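Local coordinates for protein mRNA-decapping enzyme subunit 1 (Saccharomyces cerevisiae, PDB 1Q67) that serves as the activating subunit of the DCP1-DCP2 decapping complex, which removes the 7-methylguanine cap from mRNA and so commits the transcript to 5' to 3' decay, at residues B[67-72]-B[138-143]; B[158-163]-B[221-226]. All coordinates share one frame; numbering follows the deposited sequence.

Contact 1 (B[67-72]-B[138-143]); sequences IYLRDV and YNYGLI
The ring of Y68 lies over the backbone of G141, whose lack of a side chain lets it settle close: G141 CA is 4.1 Å from the ring centroid and 20° off its normal, a CH-pi contact. Y68 gets there because CG sits between its own backbone N and carbonyl carbon (chi1 55°), folding the ring across the neighbouring strand. Y68 CE2 meets I143 CG2 at 3.8 Å. A water donates to both Y68 OH and L142 O; D31 also bonds to the hydroxyl. Y68 and G141 also form an antiparallel hydrogen-bonded pair, Y68 N to G141 O and G141 N to Y68 O, both 2.9 Å.

R70 extends the pairing, its N reaching N139 O at 2.7 Å. Its side chain, bent at chi3 (78°), curls so that NH1 meets Y138 O at 2.9 Å, in the guanidinium plane and on a carbonyl lone pair; NH1 also forms a salt bridge to D136, and D31 bridges NE. Past the strand end V72 CG2 lies against N139 OD1 (3.5 Å), their side chains crossing at about a right angle. On the opposite face, L69 CD1 packs against Y140 CE2 at 4.1 Å, and I67 beside L142 faces helix 208-223. These two central strands of a four-stranded antiparallel sheet, with that helix against one face, fit the PH-like fold of the DCP1 family.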
ATOM      1  N   ILE B  67      10.342  11.037  -7.766  1.00 31.74           N
ATOM      2  CA  ILE B  67      11.259  10.819  -8.873  1.00 32.35           C
ATOM      3  C   ILE B  67      12.181  12.023  -8.815  1.00 32.74           C
ATOM      4  O   ILE B  67      11.731  13.168  -8.751  1.00 34.20           O
ATOM      5  CB  ILE B  67      10.527  10.756 -10.211  1.00 33.02           C
ATOM      6  CG1 ILE B  67       9.702   9.470 -10.252  1.00 31.64           C
ATOM      7  CG2 ILE B  67      11.533  10.790 -11.365  1.00 30.24           C
ATOM      8  CD1 ILE B  67       8.752   9.410 -11.391  1.00 37.93           C
ATOM      9  N   TYR B  68      13.479  11.767  -8.822  1.00 31.51           N
ATOM     10  CA  TYR B  68      14.421  12.857  -8.687  1.00 31.17           C
ATOM     11  C   TYR B  68      15.665  12.678  -9.539  1.00 31.87           C
ATOM     12  O   TYR B  68      15.997  11.571  -9.957  1.00 32.10           O
ATOM     13  CB  TYR B  68      14.816  12.960  -7.213  1.00 29.10           C
ATOM     14  CG  TYR B  68      15.355  11.657  -6.681  1.00 29.73           C
ATOM     15  CD1 TYR B  68      16.726  11.417  -6.638  1.00 31.32           C
ATOM     16  CD2 TYR B  68      14.495  10.648  -6.241  1.00 31.07           C
ATOM     17  CE1 TYR B  68      17.232  10.216  -6.164  1.00 29.71           C
ATOM     18  CE2 TYR B  68      14.994   9.427  -5.771  1.00 29.92           C
ATOM     19  CZ  TYR B  68      16.370   9.229  -5.733  1.00 31.35           C
ATOM     20  OH  TYR B  68      16.896   8.050  -5.250  1.00 34.01           O
ATOM     21  N   LEU B  69      16.351  13.788  -9.768  1.00 34.84           N
ATOM     22  CA  LEU B  69      17.570  13.806 -10.555  1.00 37.41           C
ATOM     23  C   LEU B  69      18.752  13.540  -9.632  1.00 37.70           C
ATOM     24  O   LEU B  69      18.818  14.067  -8.519  1.00 37.89           O
ATOM     25  CB  LEU B  69      17.725  15.163 -11.244  1.00 37.60           C
ATOM     26  CG  LEU B  69      18.879  15.275 -12.248  1.00 42.14           C
ATOM     27  CD1 LEU B  69      18.507  16.247 -13.365  1.00 41.96           C
ATOM     28  CD2 LEU B  69      20.134  15.723 -11.530  1.00 41.68           C
ATOM     29  N   ARG B  70      19.676  12.709 -10.091  1.00 36.78           N
ATOM     30  CA  ARG B  70      20.843  12.375  -9.299  1.00 39.35           C
ATOM     31  C   ARG B  70      22.090  13.068  -9.848  1.00 42.02           C
ATOM     32  O   ARG B  70      22.190  13.345 -11.043  1.00 42.46           O
ATOM     33  CB  ARG B  70      21.035  10.858  -9.281  1.00 37.41           C
ATOM     34  CG  ARG B  70      19.796  10.117  -8.794  1.00 33.72           C
ATOM     35  CD  ARG B  70      19.980   8.612  -8.775  1.00 33.85           C
ATOM     36  NE  ARG B  70      20.762   8.147  -7.637  1.00 33.57           N
ATOM     37  CZ  ARG B  70      22.001   7.676  -7.715  1.00 34.83           C
ATOM     38  NH1 ARG B  70      22.620   7.605  -8.890  1.00 34.41           N
ATOM     39  NH2 ARG B  70      22.614   7.253  -6.621  1.00 32.54           N
ATOM     40  N   ASP B  71      23.033  13.364  -8.965  1.00 44.18           N
ATOM     41  CA  ASP B  71      24.264  14.012  -9.378  1.00 47.77           C
ATOM     42  C   ASP B  71      25.314  12.940  -9.634  1.00 48.28           C
ATOM     43  O   ASP B  71      25.915  12.418  -8.699  1.00 47.91           O
ATOM     44  CB  ASP B  71      24.763  14.965  -8.292  1.00 50.69           C
ATOM     45  CG  ASP B  71      25.878  15.873  -8.783  1.00 55.83           C
ATOM     46  OD1 ASP B  71      26.784  15.383  -9.497  1.00 56.76           O
ATOM     47  OD2 ASP B  71      25.854  17.079  -8.448  1.00 59.24           O
ATOM     48  N   VAL B  72      25.518  12.602 -10.902  1.00 50.22           N
ATOM     49  CA  VAL B  72      26.507  11.595 -11.267  1.00 52.08           C
ATOM     50  C   VAL B  72      27.614  12.228 -12.108  1.00 54.49           C
ATOM     51  O   VAL B  72      28.339  11.538 -12.824  1.00 54.04           O
ATOM     52  CB  VAL B  72      25.862  10.431 -12.053  1.00 51.52           C
ATOM     53  CG1 VAL B  72      24.939   9.646 -11.140  1.00 50.73           C
ATOM     54  CG2 VAL B  72      25.091  10.968 -13.258  1.00 51.05           C
ATOM     55  N   TYR B 138      23.017   5.842 -13.308  1.00 44.89           N
ATOM     56  CA  TYR B 138      21.664   6.184 -12.891  1.00 42.21           C
ATOM     57  C   TYR B 138      21.479   7.680 -12.699  1.00 40.16           C
ATOM     58  O   TYR B 138      21.635   8.206 -11.597  1.00 39.51           O
ATOM     59  CB  TYR B 138      21.297   5.434 -11.614  1.00 43.53           C
ATOM     60  CG  TYR B 138      21.405   3.937 -11.764  1.00 46.42           C
ATOM     61  CD1 TYR B 138      22.623   3.283 -11.578  1.00 49.74           C
ATOM     62  CD2 TYR B 138      20.299   3.173 -12.124  1.00 47.19           C
ATOM     63  CE1 TYR B 138      22.734   1.895 -11.747  1.00 51.80           C
ATOM     64  CE2 TYR B 138      20.396   1.793 -12.294  1.00 50.03           C
ATOM     65  CZ  TYR B 138      21.614   1.161 -12.104  1.00 52.37           C
ATOM     66  OH  TYR B 138      21.710  -0.207 -12.268  1.00 56.00           O
ATOM     67  N   ASN B 139      21.141   8.354 -13.793  1.00 38.34           N
ATOM     68  CA  ASN B 139      20.914   9.797 -13.803  1.00 36.90           C
ATOM     69  C   ASN B 139      19.701  10.208 -12.968  1.00 36.07           C
ATOM     70  O   ASN B 139      19.646  11.318 -12.443  1.00 34.01           O
ATOM     71  CB  ASN B 139      20.699  10.277 -15.244  1.00 38.31           C
ATOM     72  CG  ASN B 139      21.951  10.153 -16.096  1.00 39.80           C
ATOM     73  OD1 ASN B 139      22.887  10.944 -15.968  1.00 42.49           O
ATOM     74  ND2 ASN B 139      21.977   9.153 -16.961  1.00 41.45           N
ATOM     75  N   TYR B 140      18.723   9.314 -12.866  1.00 35.67           N
ATOM     76  CA  TYR B 140      17.507   9.609 -12.123  1.00 35.19           C
ATOM     77  C   TYR B 140      17.156   8.453 -11.216  1.00 34.54           C
ATOM     78  O   TYR B 140      17.629   7.331 -11.402  1.00 35.84           O
ATOM     79  CB  TYR B 140      16.344   9.873 -13.082  1.00 34.61           C
ATOM     80  CG  TYR B 140      16.742  10.688 -14.285  1.00 33.35           C
ATOM     81  CD1 TYR B 140      16.804  10.108 -15.560  1.00 34.79           C
ATOM     82  CD2 TYR B 140      17.089  12.028 -14.154  1.00 34.01           C
ATOM     83  CE1 TYR B 140      17.205  10.850 -16.671  1.00 32.91           C
ATOM     84  CE2 TYR B 140      17.491  12.777 -15.252  1.00 33.97           C
ATOM     85  CZ  TYR B 140      17.548  12.187 -16.506  1.00 35.38           C
ATOM     86  OH  TYR B 140      17.947  12.941 -17.585  1.00 38.27           O
ATOM     87  N   GLY B 141      16.335   8.741 -10.217  1.00 33.57           N
ATOM     88  CA  GLY B 141      15.937   7.707  -9.292  1.00 30.38           C
ATOM     89  C   GLY B 141      14.478   7.820  -8.933  1.00 30.61           C
ATOM     90  O   GLY B 141      13.865   8.883  -9.030  1.00 30.68           O
ATOM     91  N   LEU B 142      13.911   6.694  -8.537  1.00 31.39           N
ATOM     92  CA  LEU B 142      12.525   6.645  -8.109  1.00 31.88           C
ATOM     93  C   LEU B 142      12.572   6.027  -6.715  1.00 32.25           C
ATOM     94  O   LEU B 142      13.346   5.099  -6.457  1.00 31.06           O
ATOM     95  CB  LEU B 142      11.695   5.782  -9.067  1.00 30.85           C
ATOM     96  CG  LEU B 142      10.253   5.447  -8.672  1.00 34.53           C
ATOM     97  CD1 LEU B 142       9.423   5.156  -9.923  1.00 33.43           C
ATOM     98  CD2 LEU B 142      10.252   4.238  -7.735  1.00 33.01           C
ATOM     99  N   ILE B 143      11.765   6.561  -5.809  1.00 32.67           N
ATOM    100  CA  ILE B 143      11.736   6.030  -4.462  1.00 32.52           C
ATOM    101  C   ILE B 143      10.339   6.105  -3.860  1.00 31.48           C
ATOM    102  O   ILE B 143       9.578   7.023  -4.137  1.00 32.08           O
ATOM    103  CB  ILE B 143      12.749   6.790  -3.561  1.00 31.89           C
ATOM    104  CG1 ILE B 143      12.886   6.088  -2.214  1.00 31.57           C
ATOM    105  CG2 ILE B 143      12.323   8.249  -3.394  1.00 28.45           C
ATOM    106  CD1 ILE B 143      13.961   6.700  -1.327  1.00 33.36           C
TER
HETATM  107  O   HOH W   1      15.938   5.539  -5.354  1.00 44.29           O

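Contact 2 (B[158-163]-B[221-226]); sequences VPNSVV and LLENEP
N160 and L222 make the direct hydrogen bond between these segments: N160 N donates to L222 O at 2.9 Å, with an N-H...O angle of 163° and the donor in the carbonyl plane, on a lone pair. P159 is at the N-cap position, and the amide of N160, in the first turn of helix 160-169, is the one given to the last turn of helix 208-223.

Water reinforces this junction. One molecule accepts from S161 N and donates to L222 O (2.6 Å) and to N224 O, so L222 O receives two donors. A second water donates to E225 OE2 and lies 3.1 Å from S161 OG, linking two side chains too far apart to bond directly.

Among charged and amide groups, the N160 side chain runs alongside that of E223, their planes 30° apart. N160 ND2 comes within 2.9 Å of E223 OE1, but the angle is poor for a hydrogen bond; the other carboxylate oxygen forms a salt bridge with K219.

Apolar packing centres on P226. Its CG presses tightly on V162 CG2 at 3.3 Å and lies 4.0 Å from P159 CG, so one proline ring meets both residues. In a separate contact of carbon with oxygen, the methyl group L222 CD2 rests against the carbonyl oxygen V158 O at 3.5 Å.

The junction thus lies where helix 208-223 gives way to the C-terminal tail, beside the turn from strand 152-157 into helix 160-169, with P159 and L221 both touching Y140 of strand 140-146.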
ATOM      1  N   VAL B 158      17.661   4.855 -15.980  1.00 36.96           N
ATOM      2  CA  VAL B 158      18.732   5.125 -16.952  1.00 36.27           C
ATOM      3  C   VAL B 158      18.172   5.409 -18.338  1.00 34.68           C
ATOM      4  O   VAL B 158      17.366   4.648 -18.855  1.00 35.82           O
ATOM      5  CB  VAL B 158      19.694   3.921 -17.067  1.00 37.53           C
ATOM      6  CG1 VAL B 158      20.827   4.237 -18.046  1.00 36.38           C
ATOM      7  CG2 VAL B 158      20.255   3.569 -15.688  1.00 37.07           C
ATOM      8  N   PRO B 159      18.588   6.519 -18.956  1.00 34.45           N
ATOM      9  CA  PRO B 159      18.095   6.861 -20.298  1.00 34.80           C
ATOM     10  C   PRO B 159      18.412   5.767 -21.327  1.00 35.81           C
ATOM     11  O   PRO B 159      19.453   5.117 -21.248  1.00 34.37           O
ATOM     12  CB  PRO B 159      18.833   8.164 -20.623  1.00 35.78           C
ATOM     13  CG  PRO B 159      19.103   8.766 -19.266  1.00 36.32           C
ATOM     14  CD  PRO B 159      19.488   7.564 -18.431  1.00 34.85           C
ATOM     15  N   ASN B 160      17.511   5.574 -22.289  1.00 37.46           N
ATOM     16  CA  ASN B 160      17.714   4.582 -23.337  1.00 38.60           C
ATOM     17  C   ASN B 160      19.029   4.810 -24.090  1.00 38.27           C
ATOM     18  O   ASN B 160      19.731   3.857 -24.422  1.00 37.70           O
ATOM     19  CB  ASN B 160      16.565   4.616 -24.351  1.00 39.21           C
ATOM     20  CG  ASN B 160      15.230   4.270 -23.734  1.00 42.15           C
ATOM     21  OD1 ASN B 160      15.164   3.593 -22.706  1.00 41.38           O
ATOM     22  ND2 ASN B 160      14.149   4.720 -24.370  1.00 42.49           N
ATOM     23  N   SER B 161      19.358   6.068 -24.365  1.00 38.81           N
ATOM     24  CA  SER B 161      20.585   6.370 -25.098  1.00 39.04           C
ATOM     25  C   SER B 161      21.810   5.853 -24.359  1.00 39.65           C
ATOM     26  O   SER B 161      22.781   5.423 -24.980  1.00 40.70           O
ATOM     27  CB  SER B 161      20.719   7.875 -25.342  1.00 38.75           C
ATOM     28  OG  SER B 161      20.978   8.580 -24.140  1.00 43.49           O
ATOM     29  N   VAL B 162      21.765   5.877 -23.030  1.00 39.72           N
ATOM     30  CA  VAL B 162      22.890   5.388 -22.243  1.00 37.58           C
ATOM     31  C   VAL B 162      22.939   3.864 -22.296  1.00 37.78           C
ATOM     32  O   VAL B 162      24.012   3.281 -22.415  1.00 37.51           O
ATOM     33  CB  VAL B 162      22.801   5.888 -20.781  1.00 39.00           C
ATOM     34  CG1 VAL B 162      23.887   5.237 -19.916  1.00 35.78           C
ATOM     35  CG2 VAL B 162      22.964   7.407 -20.764  1.00 37.95           C
ATOM     36  N   VAL B 163      21.779   3.218 -22.234  1.00 37.28           N
ATOM     37  CA  VAL B 163      21.736   1.763 -22.301  1.00 39.23           C
ATOM     38  C   VAL B 163      22.187   1.273 -23.685  1.00 40.94           C
ATOM     39  O   VAL B 163      22.927   0.290 -23.793  1.00 41.66           O
ATOM     40  CB  VAL B 163      20.313   1.220 -22.013  1.00 39.60           C
ATOM     41  CG1 VAL B 163      20.261  -0.286 -22.258  1.00 38.55           C
ATOM     42  CG2 VAL B 163      19.930   1.513 -20.570  1.00 40.23           C
ATOM     43  N   LEU B 221      12.245  11.109 -19.446  1.00 35.88           N
ATOM     44  CA  LEU B 221      13.587  10.848 -18.941  1.00 34.06           C
ATOM     45  C   LEU B 221      14.223   9.676 -19.674  1.00 33.81           C
ATOM     46  O   LEU B 221      15.443   9.636 -19.863  1.00 32.23           O
ATOM     47  CB  LEU B 221      13.549  10.562 -17.435  1.00 33.43           C
ATOM     48  CG  LEU B 221      13.057  11.668 -16.497  1.00 31.73           C
ATOM     49  CD1 LEU B 221      12.985  11.091 -15.083  1.00 32.27           C
ATOM     50  CD2 LEU B 221      14.004  12.878 -16.528  1.00 29.03           C
ATOM     51  N   LEU B 222      13.399   8.725 -20.095  1.00 33.64           N
ATOM     52  CA  LEU B 222      13.919   7.564 -20.813  1.00 36.07           C
ATOM     53  C   LEU B 222      14.287   7.866 -22.271  1.00 37.42           C
ATOM     54  O   LEU B 222      15.306   7.397 -22.767  1.00 37.71           O
ATOM     55  CB  LEU B 222      12.904   6.421 -20.792  1.00 33.57           C
ATOM     56  CG  LEU B 222      12.593   5.730 -19.460  1.00 34.58           C
ATOM     57  CD1 LEU B 222      11.578   4.620 -19.712  1.00 31.09           C
ATOM     58  CD2 LEU B 222      13.873   5.156 -18.846  1.00 33.40           C
ATOM     59  N   GLU B 223      13.446   8.656 -22.933  1.00 40.65           N
ATOM     60  CA  GLU B 223      13.594   9.027 -24.343  1.00 43.22           C
ATOM     61  C   GLU B 223      14.588  10.132 -24.671  1.00 42.46           C
ATOM     62  O   GLU B 223      14.882  10.365 -25.839  1.00 42.71           O
ATOM     63  CB  GLU B 223      12.236   9.465 -24.903  1.00 46.73           C
ATOM     64  CG  GLU B 223      11.606   8.532 -25.904  1.00 52.94           C
ATOM     65  CD  GLU B 223      11.112   7.258 -25.281  1.00 55.37           C
ATOM     66  OE1 GLU B 223      11.927   6.585 -24.614  1.00 58.29           O
ATOM     67  OE2 GLU B 223       9.918   6.926 -25.466  1.00 55.45           O
ATOM     68  N   ASN B 224      15.090  10.839 -23.670  1.00 43.13           N
ATOM     69  CA  ASN B 224      16.025  11.912 -23.965  1.00 42.54           C
ATOM     70  C   ASN B 224      17.419  11.671 -23.433  1.00 44.22           C
ATOM     71  O   ASN B 224      17.662  10.725 -22.682  1.00 44.11           O
ATOM     72  CB  ASN B 224      15.483  13.237 -23.437  1.00 42.43           C
ATOM     73  CG  ASN B 224      14.311  13.739 -24.248  1.00 44.41           C
ATOM     74  OD1 ASN B 224      14.491  14.304 -25.326  1.00 47.70           O
ATOM     75  ND2 ASN B 224      13.099  13.510 -23.753  1.00 41.53           N
ATOM     76  N   GLU B 225      18.330  12.541 -23.850  1.00 45.11           N
ATOM     77  CA  GLU B 225      19.730  12.489 -23.457  1.00 47.21           C
ATOM     78  C   GLU B 225      19.858  12.772 -21.961  1.00 47.03           C
ATOM     79  O   GLU B 225      19.061  13.517 -21.392  1.00 45.48           O
ATOM     80  CB  GLU B 225      20.503  13.545 -24.249  1.00 50.32           C
ATOM     81  CG  GLU B 225      21.984  13.290 -24.398  1.00 56.32           C
ATOM     82  CD  GLU B 225      22.282  12.083 -25.271  1.00 59.28           C
ATOM     83  OE1 GLU B 225      21.589  11.907 -26.302  1.00 59.14           O
ATOM     84  OE2 GLU B 225      23.218  11.321 -24.932  1.00 60.63           O
ATOM     85  N   PRO B 226      20.870  12.185 -21.304  1.00 46.82           N
ATOM     86  CA  PRO B 226      21.058  12.411 -19.873  1.00 48.56           C
ATOM     87  C   PRO B 226      21.116  13.895 -19.561  1.00 49.56           C
ATOM     88  O   PRO B 226      21.812  14.651 -20.237  1.00 49.78           O
ATOM     89  CB  PRO B 226      22.387  11.723 -19.586  1.00 47.84           C
ATOM     90  CG  PRO B 226      22.394  10.617 -20.567  1.00 48.06           C
ATOM     91  CD  PRO B 226      21.901  11.272 -21.822  1.00 45.95           C
TER
HETATM   92  O   HOH W   2      17.416   8.330 -24.001  1.00 34.75           O
HETATM   93  O   HOH W   3      23.994   9.139 -23.899  1.00 52.02           O

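The centres of contact 1 and contact 2 lie about 12 Å apart, and they follow one another along the chain, 67-72 and 138-143 before 158-163 and 221-226. Contact 1 pairs the inner strands of the four-stranded sheet; contact 2 joins the ends of two helices, one of which, helix 208-223, packs on that sheet. Segment 138-143 belongs to contact 1 and packs on both segments of contact 2: Y138 CD2 meets V158 CG2 at 3.6 Å and N139 ND2 lies 3.3 Å from P159 CD, while Y140 CZ meets L221 CD2 at 3.6 Å. N139 ND2 also reaches the C-terminal tail, 3.7 Å from P226 CB.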